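Local atomic coordinates of D-aminoacid aminotransferase-like PLP-dependent enzyme (Haemophilus somnus, PDB entry 3CEB), a protein that is probably a pyridoxal-phosphate-dependent enzyme of aminotransferase class IV, perhaps a 4-amino-4-deoxychorismate lyase. Residues W3-F8 with D69-D74; R27-L32 with L41-L46; I64-D69 with L77-Y82. All coordinates share one frame; numbering follows the deposited sequence.

Contact 1: W3-F8 with D69-D74; sequences WQFPLF and DYNHHD. With SO4 (sulfate ion), chain B.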
loop_
_atom_site.group_PDB
_atom_site.type_symbol
_atom_site.label_atom_id
_atom_site.label_comp_id
_atom_site.label_asym_id
_atom_site.label_seq_id
_atom_site.Cartn_x
_atom_site.Cartn_y
_atom_site.Cartn_z
ATOM N N TRP A 3 6.629 -15.384 -11.448
ATOM C CA TRP A 3 6.127 -16.562 -10.805
ATOM C C TRP A 3 6.828 -16.905 -9.531
ATOM O O TRP A 3 6.234 -17.405 -8.624
ATOM C CB TRP A 3 6.214 -17.759 -11.692
ATOM C CG TRP A 3 5.304 -17.795 -12.794
ATOM C CD1 TRP A 3 4.004 -17.535 -12.779
ATOM C CD2 TRP A 3 5.630 -18.154 -14.110
ATOM N NE1 TRP A 3 3.485 -17.687 -14.003
ATOM C CE2 TRP A 3 4.474 -18.081 -14.848
ATOM C CE3 TRP A 3 6.798 -18.542 -14.731
ATOM C CZ2 TRP A 3 4.443 -18.377 -16.178
ATOM C CZ3 TRP A 3 6.764 -18.816 -16.031
ATOM C CH2 TRP A 3 5.600 -18.741 -16.749
ATOM N N GLN A 4 8.114 -16.691 -9.469
ATOM C CA GLN A 4 8.807 -17.208 -8.272
ATOM C C GLN A 4 8.950 -16.224 -7.116
ATOM O O GLN A 4 9.464 -16.588 -6.068
ATOM C CB GLN A 4 10.168 -17.789 -8.629
ATOM C CG GLN A 4 11.203 -16.770 -9.077
ATOM C CD GLN A 4 12.198 -17.491 -9.880
ATOM O OE1 GLN A 4 11.812 -18.261 -10.789
ATOM N NE2 GLN A 4 13.487 -17.318 -9.554
ATOM N N PHE A 5 8.474 -14.998 -7.323
ATOM C CA PHE A 5 8.459 -13.990 -6.302
ATOM C C PHE A 5 7.021 -13.635 -5.990
ATOM O O PHE A 5 6.389 -12.881 -6.716
ATOM C CB PHE A 5 9.178 -12.774 -6.821
ATOM C CG PHE A 5 10.584 -13.050 -7.215
ATOM C CD1 PHE A 5 11.554 -13.261 -6.248
ATOM C CD2 PHE A 5 10.945 -13.106 -8.544
ATOM C CE1 PHE A 5 12.824 -13.540 -6.611
ATOM C CE2 PHE A 5 12.226 -13.389 -8.904
ATOM C CZ PHE A 5 13.161 -13.586 -7.946
ATOM N N PRO A 6 6.496 -14.146 -4.891
ATOM C CA PRO A 6 5.073 -13.994 -4.628
ATOM C C PRO A 6 4.682 -12.837 -3.734
ATOM O O PRO A 6 3.513 -12.638 -3.460
ATOM C CB PRO A 6 4.753 -15.284 -3.920
ATOM C CG PRO A 6 6.001 -15.525 -3.120
ATOM C CD PRO A 6 7.137 -15.098 -3.977
ATOM N N LEU A 7 5.657 -12.076 -3.299
ATOM C CA LEU A 7 5.411 -10.888 -2.494
ATOM C C LEU A 7 6.240 -9.697 -3.029
ATOM O O LEU A 7 7.235 -9.873 -3.722
ATOM C CB LEU A 7 5.837 -11.163 -1.044
ATOM C CG LEU A 7 5.149 -12.285 -0.277
ATOM C CD1 LEU A 7 5.913 -12.675 0.985
ATOM C CD2 LEU A 7 3.755 -11.868 0.050
ATOM N N PHE A 8 5.834 -8.479 -2.694
ATOM C CA PHE A 8 6.645 -7.287 -3.025
ATOM C C PHE A 8 6.434 -6.079 -2.107
ATOM O O PHE A 8 5.523 -6.058 -1.272
ATOM C CB PHE A 8 6.412 -6.868 -4.457
ATOM C CG PHE A 8 5.048 -6.305 -4.730
ATOM C CD1 PHE A 8 3.970 -7.124 -4.878
ATOM C CD2 PHE A 8 4.865 -4.931 -4.915
ATOM C CE1 PHE A 8 2.714 -6.593 -5.189
ATOM C CE2 PHE A 8 3.615 -4.406 -5.217
ATOM C CZ PHE A 8 2.552 -5.225 -5.341
ATOM N N ASP A 69 10.481 -7.155 -5.559
ATOM C CA ASP A 69 9.760 -8.397 -5.465
ATOM C C ASP A 69 10.690 -9.389 -4.758
ATOM O O ASP A 69 11.887 -9.414 -5.031
ATOM C CB ASP A 69 9.397 -8.933 -6.840
ATOM C CG ASP A 69 8.267 -8.168 -7.507
ATOM O OD1 ASP A 69 8.474 -7.036 -8.001
ATOM O OD2 ASP A 69 7.156 -8.744 -7.581
ATOM N N TYR A 70 10.179 -10.207 -3.847
ATOM C CA TYR A 70 11.045 -11.158 -3.160
ATOM C C TYR A 70 10.405 -12.508 -2.886
ATOM O O TYR A 70 9.183 -12.665 -3.014
ATOM C CB TYR A 70 11.528 -10.576 -1.840
ATOM C CG TYR A 70 10.404 -10.218 -0.911
ATOM C CD1 TYR A 70 9.710 -9.048 -1.053
ATOM C CD2 TYR A 70 10.046 -11.063 0.113
ATOM C CE1 TYR A 70 8.651 -8.716 -0.175
ATOM C CE2 TYR A 70 8.995 -10.751 1.005
ATOM C CZ TYR A 70 8.305 -9.592 0.867
ATOM O OH TYR A 70 7.280 -9.309 1.761
ATOM N N ASN A 71 11.269 -13.472 -2.563
ATOM C CA ASN A 71 10.841 -14.722 -1.985
ATOM C C ASN A 71 11.664 -14.998 -0.768
ATOM O O ASN A 71 12.196 -14.065 -0.160
ATOM C CB ASN A 71 10.901 -15.893 -2.933
ATOM C CG ASN A 71 12.189 -16.015 -3.649
ATOM O OD1 ASN A 71 13.258 -15.907 -3.087
ATOM N ND2 ASN A 71 12.088 -16.257 -4.916
ATOM N N HIS A 72 11.784 -16.260 -0.369
ATOM C CA HIS A 72 12.554 -16.542 0.884
ATOM C C HIS A 72 14.059 -16.368 0.759
ATOM O O HIS A 72 14.747 -16.331 1.769
ATOM C CB HIS A 72 12.245 -17.918 1.481
ATOM C CG HIS A 72 13.121 -19.031 0.986
ATOM N ND1 HIS A 72 12.813 -19.776 -0.123
ATOM C CD2 HIS A 72 14.241 -19.585 1.507
ATOM C CE1 HIS A 72 13.730 -20.714 -0.288
ATOM N NE2 HIS A 72 14.602 -20.630 0.696
ATOM N N HIS A 73 14.594 -16.224 -0.446
ATOM C CA HIS A 73 16.046 -16.131 -0.528
ATOM C C HIS A 73 16.627 -15.188 -1.587
ATOM O O HIS A 73 17.822 -15.095 -1.719
ATOM C CB HIS A 73 16.603 -17.515 -0.803
ATOM C CG HIS A 73 16.400 -17.928 -2.212
ATOM N ND1 HIS A 73 17.424 -17.924 -3.144
ATOM C CD2 HIS A 73 15.274 -18.270 -2.876
ATOM C CE1 HIS A 73 16.938 -18.291 -4.314
ATOM N NE2 HIS A 73 15.635 -18.495 -4.183
ATOM N N ASP A 74 15.790 -14.502 -2.345
ATOM C CA ASP A 74 16.279 -13.624 -3.408
ATOM C C ASP A 74 15.282 -12.503 -3.614
ATOM O O ASP A 74 14.181 -12.521 -3.070
ATOM C CB ASP A 74 16.416 -14.420 -4.677
ATOM C CG ASP A 74 17.283 -13.762 -5.733
ATOM O OD1 ASP A 74 18.007 -12.770 -5.513
ATOM O OD2 ASP A 74 17.278 -14.325 -6.837
HETATM S S SO4 B . 9.850 -19.369 -2.461
HETATM O O1 SO4 B . 10.911 -18.949 -1.527
HETATM O O2 SO4 B . 9.189 -20.556 -1.987
HETATM O O3 SO4 B . 8.758 -18.421 -2.640
HETATM O O4 SO4 B . 10.521 -19.584 -3.729
HETATM O O HOH W 1 6.606 -11.012 -8.716
HETATM O O HOH W 2 5.795 -7.289 1.286
#

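Contact 2: R27-L32 with L41-L46; sequences RYEKSL and LQPFDL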
loop_
_atom_site.group_PDB
_atom_site.type_symbol
_atom_site.label_atom_id
_atom_site.label_comp_id
_atom_site.label_asym_id
_atom_site.label_seq_id
_atom_site.Cartn_x
_atom_site.Cartn_y
_atom_site.Cartn_z
ATOM N N ARG A 27 7.330 -4.663 7.585
ATOM C CA ARG A 27 6.307 -5.441 6.891
ATOM C C ARG A 27 6.960 -6.571 6.154
ATOM O O ARG A 27 6.472 -7.707 6.142
ATOM C CB ARG A 27 5.492 -4.596 5.900
ATOM C CG ARG A 27 4.381 -5.388 5.238
ATOM C CD ARG A 27 3.422 -4.589 4.447
ATOM N NE ARG A 27 4.079 -3.900 3.349
ATOM C CZ ARG A 27 3.492 -2.998 2.569
ATOM N NH1 ARG A 27 2.209 -2.688 2.735
ATOM N NH2 ARG A 27 4.209 -2.400 1.611
ATOM N N TYR A 28 8.088 -6.255 5.548
ATOM C CA TYR A 28 8.853 -7.280 4.859
ATOM C C TYR A 28 9.150 -8.442 5.826
ATOM O O TYR A 28 8.899 -9.599 5.504
ATOM C CB TYR A 28 10.114 -6.681 4.222
ATOM C CG TYR A 28 11.196 -7.642 3.808
ATOM C CD1 TYR A 28 10.946 -8.648 2.912
ATOM C CD2 TYR A 28 12.497 -7.503 4.285
ATOM C CE1 TYR A 28 11.941 -9.511 2.537
ATOM C CE2 TYR A 28 13.483 -8.349 3.908
ATOM C CZ TYR A 28 13.209 -9.365 3.036
ATOM O OH TYR A 28 14.192 -10.239 2.621
ATOM N N GLU A 29 9.628 -8.164 7.018
ATOM C CA GLU A 29 9.985 -9.277 7.904
ATOM C C GLU A 29 8.745 -10.012 8.428
ATOM O O GLU A 29 8.751 -11.229 8.597
ATOM C CB GLU A 29 10.867 -8.815 9.081
ATOM C CG GLU A 29 12.048 -7.937 8.657
ATOM C CD GLU A 29 13.165 -7.805 9.677
ATOM O OE1 GLU A 29 13.047 -8.396 10.807
ATOM O OE2 GLU A 29 14.176 -7.127 9.320
ATOM N N LYS A 30 7.704 -9.240 8.724
ATOM C CA LYS A 30 6.403 -9.753 9.224
ATOM C C LYS A 30 5.894 -10.723 8.141
ATOM O O LYS A 30 5.424 -11.805 8.398
ATOM C CB LYS A 30 5.461 -8.557 9.382
ATOM C CG LYS A 30 4.491 -8.479 10.531
ATOM C CD LYS A 30 4.292 -6.914 10.889
ATOM N N SER A 31 6.102 -10.336 6.899
ATOM C CA SER A 31 5.623 -11.094 5.774
ATOM C C SER A 31 6.401 -12.370 5.603
ATOM O O SER A 31 5.824 -13.434 5.417
ATOM C CB SER A 31 5.683 -10.232 4.521
ATOM O OG SER A 31 4.786 -9.139 4.682
ATOM N N LEU A 32 7.713 -12.275 5.717
ATOM C CA LEU A 32 8.551 -13.461 5.657
ATOM C C LEU A 32 8.133 -14.458 6.747
ATOM O O LEU A 32 8.012 -15.646 6.504
ATOM C CB LEU A 32 10.034 -13.102 5.779
ATOM C CG LEU A 32 10.718 -12.443 4.574
ATOM C CD1 LEU A 32 12.183 -12.157 4.911
ATOM C CD2 LEU A 32 10.602 -13.295 3.347
ATOM N N LEU A 41 15.036 -17.714 8.125
ATOM C CA LEU A 41 15.548 -16.883 7.028
ATOM C C LEU A 41 16.540 -15.798 7.387
ATOM O O LEU A 41 16.642 -15.420 8.516
ATOM C CB LEU A 41 14.359 -16.233 6.333
ATOM C CG LEU A 41 13.355 -17.235 5.763
ATOM C CD1 LEU A 41 12.351 -16.473 4.981
ATOM C CD2 LEU A 41 14.033 -18.372 4.888
ATOM N N GLN A 42 17.269 -15.284 6.412
ATOM C CA GLN A 42 18.139 -14.104 6.657
ATOM C C GLN A 42 17.562 -12.969 5.886
ATOM O O GLN A 42 17.790 -12.874 4.722
ATOM C CB GLN A 42 19.519 -14.298 6.056
ATOM C CG GLN A 42 19.967 -15.745 6.060
ATOM C CD GLN A 42 20.550 -16.120 7.396
ATOM O OE1 GLN A 42 21.610 -15.582 7.761
ATOM N NE2 GLN A 42 19.872 -17.029 8.152
ATOM N N PRO A 43 16.819 -12.092 6.509
ATOM C CA PRO A 43 16.208 -11.123 5.612
ATOM C C PRO A 43 17.150 -10.089 4.987
ATOM O O PRO A 43 18.126 -9.695 5.572
ATOM C CB PRO A 43 15.178 -10.416 6.499
ATOM C CG PRO A 43 15.366 -10.930 7.877
ATOM C CD PRO A 43 16.117 -12.217 7.789
ATOM N N PHE A 44 16.842 -9.665 3.770
ATOM C CA PHE A 44 17.605 -8.602 3.142
ATOM C C PHE A 44 17.447 -7.303 3.896
ATOM O O PHE A 44 16.459 -7.072 4.603
ATOM C CB PHE A 44 17.123 -8.436 1.690
ATOM C CG PHE A 44 17.520 -9.598 0.809
ATOM C CD1 PHE A 44 18.840 -9.797 0.495
ATOM C CD2 PHE A 44 16.600 -10.517 0.405
ATOM C CE1 PHE A 44 19.224 -10.878 -0.247
ATOM C CE2 PHE A 44 16.987 -11.623 -0.351
ATOM C CZ PHE A 44 18.286 -11.806 -0.674
ATOM N N ASP A 45 18.437 -6.444 3.785
ATOM C CA ASP A 45 18.329 -5.108 4.387
ATOM C C ASP A 45 17.880 -4.183 3.254
ATOM O O ASP A 45 18.663 -3.779 2.396
ATOM C CB ASP A 45 19.664 -4.716 4.998
ATOM C CG ASP A 45 19.674 -3.329 5.600
ATOM O OD1 ASP A 45 18.829 -2.456 5.260
ATOM O OD2 ASP A 45 20.593 -3.117 6.409
ATOM N N LEU A 46 16.584 -3.910 3.218
ATOM C CA LEU A 46 15.999 -3.109 2.161
ATOM C C LEU A 46 16.642 -1.718 2.051
ATOM O O LEU A 46 16.793 -1.194 0.975
ATOM C CB LEU A 46 14.488 -2.959 2.385
ATOM C CG LEU A 46 13.606 -4.220 2.426
ATOM C CD1 LEU A 46 12.094 -3.849 2.392
ATOM C CD2 LEU A 46 13.978 -5.172 1.283
#

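Contact 3: I64-D69 with L77-Y82; sequences IRCRID and LQCFPY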
loop_
_atom_site.group_PDB
_atom_site.type_symbol
_atom_site.label_atom_id
_atom_site.label_comp_id
_atom_site.label_asym_id
_atom_site.label_seq_id
_atom_site.Cartn_x
_atom_site.Cartn_y
_atom_site.Cartn_z
ATOM N N ILE A 64 10.489 8.638 -7.843
ATOM C CA ILE A 64 10.886 7.349 -8.380
ATOM C C ILE A 64 10.155 6.268 -7.617
ATOM O O ILE A 64 10.011 6.348 -6.400
ATOM C CB ILE A 64 12.436 7.114 -8.269
ATOM C CG1 ILE A 64 13.216 8.245 -8.999
ATOM C CG2 ILE A 64 12.814 5.762 -8.854
ATOM C CD1 ILE A 64 14.807 8.135 -8.877
ATOM N N ARG A 65 9.688 5.266 -8.337
ATOM C CA ARG A 65 9.023 4.143 -7.736
ATOM C C ARG A 65 9.961 2.955 -7.801
ATOM O O ARG A 65 10.412 2.557 -8.861
ATOM C CB ARG A 65 7.756 3.838 -8.496
ATOM C CG ARG A 65 7.049 2.558 -8.068
ATOM C CD ARG A 65 5.605 2.514 -8.573
ATOM N NE ARG A 65 5.570 2.473 -10.020
ATOM C CZ ARG A 65 5.675 1.345 -10.711
ATOM N NH1 ARG A 65 5.755 0.205 -10.054
ATOM N NH2 ARG A 65 5.675 1.334 -12.050
ATOM N N CYS A 66 10.316 2.441 -6.637
ATOM C CA CYS A 66 11.160 1.250 -6.553
ATOM C C CYS A 66 10.348 0.093 -6.042
ATOM O O CYS A 66 9.741 0.169 -4.980
ATOM C CB CYS A 66 12.324 1.431 -5.585
ATOM S SG CYS A 66 13.475 2.721 -6.009
ATOM N N ARG A 67 10.347 -0.970 -6.815
ATOM C CA ARG A 67 9.637 -2.151 -6.458
ATOM C C ARG A 67 10.622 -3.268 -6.189
ATOM O O ARG A 67 11.501 -3.557 -7.032
ATOM C CB ARG A 67 8.761 -2.539 -7.619
ATOM C CG ARG A 67 7.808 -3.651 -7.290
ATOM C CD ARG A 67 7.041 -4.058 -8.547
ATOM N NE ARG A 67 6.470 -5.392 -8.403
ATOM C CZ ARG A 67 5.176 -5.638 -8.489
ATOM N NH1 ARG A 67 4.335 -4.646 -8.737
ATOM N NH2 ARG A 67 4.720 -6.867 -8.381
ATOM N N ILE A 68 10.489 -3.891 -5.015
ATOM C CA ILE A 68 11.293 -5.029 -4.701
ATOM C C ILE A 68 10.395 -6.247 -4.585
ATOM O O ILE A 68 9.619 -6.349 -3.645
ATOM C CB ILE A 68 12.071 -4.869 -3.398
ATOM C CG1 ILE A 68 13.024 -3.663 -3.473
ATOM C CG2 ILE A 68 12.873 -6.167 -3.130
ATOM C CD1 ILE A 68 13.760 -3.332 -2.138
ATOM N N ASP A 69 10.481 -7.155 -5.559
ATOM C CA ASP A 69 9.760 -8.397 -5.465
ATOM C C ASP A 69 10.690 -9.389 -4.758
ATOM O O ASP A 69 11.887 -9.414 -5.031
ATOM C CB ASP A 69 9.397 -8.933 -6.840
ATOM C CG ASP A 69 8.267 -8.168 -7.507
ATOM O OD1 ASP A 69 8.474 -7.036 -8.001
ATOM O OD2 ASP A 69 7.156 -8.744 -7.581
ATOM N N LEU A 77 14.986 -5.887 -7.819
ATOM C CA LEU A 77 14.693 -4.460 -7.713
ATOM C C LEU A 77 14.474 -3.963 -9.089
ATOM O O LEU A 77 15.187 -4.316 -9.985
ATOM C CB LEU A 77 15.852 -3.684 -7.125
ATOM C CG LEU A 77 15.763 -2.161 -7.228
ATOM C CD1 LEU A 77 14.634 -1.556 -6.356
ATOM C CD2 LEU A 77 17.097 -1.604 -6.816
ATOM N N GLN A 78 13.456 -3.138 -9.211
ATOM C CA GLN A 78 13.055 -2.477 -10.441
ATOM C C GLN A 78 12.679 -1.026 -10.155
ATOM O O GLN A 78 11.948 -0.747 -9.224
ATOM C CB GLN A 78 11.832 -3.140 -11.000
ATOM C CG GLN A 78 12.101 -4.385 -11.778
ATOM C CD GLN A 78 10.825 -4.954 -12.315
ATOM O OE1 GLN A 78 10.011 -5.474 -11.557
ATOM N NE2 GLN A 78 10.625 -4.835 -13.613
ATOM N N CYS A 79 13.149 -0.100 -10.976
ATOM C CA CYS A 79 12.873 1.295 -10.696
ATOM C C CYS A 79 12.238 1.935 -11.855
ATOM O O CYS A 79 12.672 1.713 -12.955
ATOM C CB CYS A 79 14.179 2.007 -10.415
ATOM S SG CYS A 79 15.250 1.052 -9.315
ATOM N N PHE A 80 11.210 2.719 -11.611
ATOM C CA PHE A 80 10.530 3.448 -12.706
ATOM C C PHE A 80 10.357 4.915 -12.344
ATOM O O PHE A 80 10.215 5.249 -11.173
ATOM C CB PHE A 80 9.113 2.915 -12.946
ATOM C CG PHE A 80 9.021 1.445 -13.070
ATOM C CD1 PHE A 80 9.026 0.652 -11.948
ATOM C CD2 PHE A 80 8.888 0.855 -14.316
ATOM C CE1 PHE A 80 8.934 -0.713 -12.057
ATOM C CE2 PHE A 80 8.791 -0.514 -14.440
ATOM C CZ PHE A 80 8.814 -1.301 -13.325
ATOM N N PRO A 81 10.341 5.794 -13.351
ATOM C CA PRO A 81 9.917 7.129 -12.959
ATOM C C PRO A 81 8.429 7.099 -12.596
ATOM O O PRO A 81 7.689 6.179 -12.989
ATOM C CB PRO A 81 10.145 7.965 -14.222
ATOM C CG PRO A 81 10.192 6.985 -15.366
ATOM C CD PRO A 81 10.655 5.698 -14.795
ATOM N N TYR A 82 8.014 8.103 -11.833
ATOM C CA TYR A 82 6.640 8.208 -11.364
ATOM C C TYR A 82 6.133 9.639 -11.473
ATOM O O TYR A 82 6.868 10.577 -11.185
ATOM C CB TYR A 82 6.521 7.691 -9.919
ATOM C CG TYR A 82 5.099 7.748 -9.383
ATOM C CD1 TYR A 82 4.175 6.742 -9.667
ATOM C CD2 TYR A 82 4.682 8.808 -8.600
ATOM C CE1 TYR A 82 2.863 6.816 -9.187
ATOM C CE2 TYR A 82 3.393 8.887 -8.116
ATOM C CZ TYR A 82 2.479 7.905 -8.406
ATOM O OH TYR A 82 1.195 8.034 -7.918
HETATM O O HOH W 3 5.897 4.537 -12.092
HETATM O O HOH W 4 10.612 -5.882 -9.061
#

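Contact 1: W3-F8 with D69-D74
Leu-7 lays its CB over one face of the Tyr-70 ring, toward the rim, where strand 7-14 starts and strand 63-70 ends as antiparallel neighbours in the N-terminal sheet. The CB lies 3.9 Å from the ring centroid of Tyr-70, so this is a CH-pi contact. Tyr-70 turns in toward the partner strand because its CG sits between the backbone N and the carbonyl carbon (chi1 59°). The backbones are joined by Tyr-70 N to Leu-7 O, at 3.0 Å, in an antiparallel hydrogen-bonded pair; Phe-8 and Asp-69 form the next, non-hydrogen-bonded pair. The carboxylate of Asp-69, held mainly by Arg-67, touches Phe-8 CB through OD2.

Beyond the strand ends Asn-71 takes over. Its ND2 donates to Gln-4 O at 2.9 Å, almost straight at 176°, although the nitrogen stands well above the carbonyl plane. The same amide runs within 17° of parallel to the Phe-5 ring, with ND2 3.3 Å from Phe-5 CE1. Asn-71 OD1 accepts from His-73 N, an Asx turn, and also from Asp-74 N, an Asx motif; together they fix the amide's rotation. A sulfate, probably from the crystallisation liquor, accepts from His-72 N at O1 and lies beside Asn-71 CB. Helix 21-35 packs nearby through Phe-35 and Leu-32. A water accepts from Tyr-70 OH at 2.6 Å and donates to Phe-8 O at 2.9 Å.

Contact 2: R27-L32 with L41-L46
Helix 21-35 is packed here against the extended connection that leads into helix 46-51, and Tyr-28 is the side chain that spans the gap. With CG opposite the backbone N (chi1 163°), the ring reaches out from the helix until its hydroxyl meets the connecting chain. Phe-44 N donates to Tyr-28 OH over 2.9 Å, with an N-H...O angle of 156°, and this nitrogen lies at the edge of the phenol, in the ring plane. Phe-44 O also lies near that plane, 3.3 Å from Tyr-28 CE2, while Phe-44 CD2 comes equally near the hydroxyl oxygen.

Apolar groups frame this bond. Leu-46 rests its CD2 over one face of the Tyr-28 ring, offset toward the rim, and its CD1 meets Tyr-28 CB. Pro-43 wedges its CB between Tyr-28 CE2, 3.7 Å away, and Leu-32 CD1, at 3.8 Å. One turn along the helix from Tyr-28, Leu-32 also extends CD2 to Leu-41 CD1, 4.0 Å apart. Gln-25 of the same helix adds polar ties to Phe-44 O and Leu-46 N, and Tyr-70 meets the Tyr-28 ring edge-to-face. The contact is therefore mostly hydrophobic, with the phenol oxygen serving as acceptor for the backbone N-H of Phe-44 among mainly apolar neighbours.

Contact 3: I64-D69 with L77-Y82
Asp-69 OD1 is gripped by Arg-67 NE at 2.6 Å; a water placed between Asp-69 OD1 and Gln-78 OE1 could donate to either, though it has more acceptors in reach than protons. Arg-67 approaches side-on, with its NH2 donating to Asp-69 OD2 along the syn lone pair; both oxygens lie close to the guanidinium plane. Its extended chain from CG to NE carries the group out to the carboxylate in this bidentate salt bridge.

Strands 63-70 and 75-82 form an antiparallel beta hairpin, their segment directions 154° apart. Arg-65 and Phe-80 exchange two backbone bonds, each of 2.9 Å between N and O, and Arg-67 and Gln-78 exchange a second pair. On the face of Arg-65 and Phe-80, a bend at chi3 (64°) folds the guanidinium flat over the phenyl ring, with planes 9° apart and centres 4.3 Å apart, an offset stack with NH2 over the CG-CD1 side of the ring. Water links Arg-65 NE to Pro-81 O.

The face with Cys-66, Ile-68, Leu-77 and Cys-79 is apolar: Leu-77 CD1 lies 3.9 Å from Cys-66 CB, and the two sulfur atoms of Cys-66 and Cys-79 make a van der Waals contact. Strand 7-14 flanks strand 63-70 through backbone bonds from Ile-13, Ile-11 and Glu-9, while helix 46-51 covers the apolar face through Leu-46 and Ile-50.

Contacts 1 and 3 belong to the same antiparallel sheet, in which strand 63-70 lies between strands 7-14 and 75-82; they share Asp-69, and their centres are about 15 Å apart. Contact 2 brings the helical layer to this sheet. Its centre is about 11 Å from that of contact 1, which it touches through Tyr-28 and Tyr-70, and about 18 Å from that of contact 3, which it meets where Leu-46 packs on Ile-68. In chain order, contact 2 falls between the two halves of contact 1 and closes before contact 3 opens. The segments of contacts 1 and 3 alternate: contact 1 pairs a distant N-terminal strand with strand 63-70, on which contact 3 closes a local hairpin.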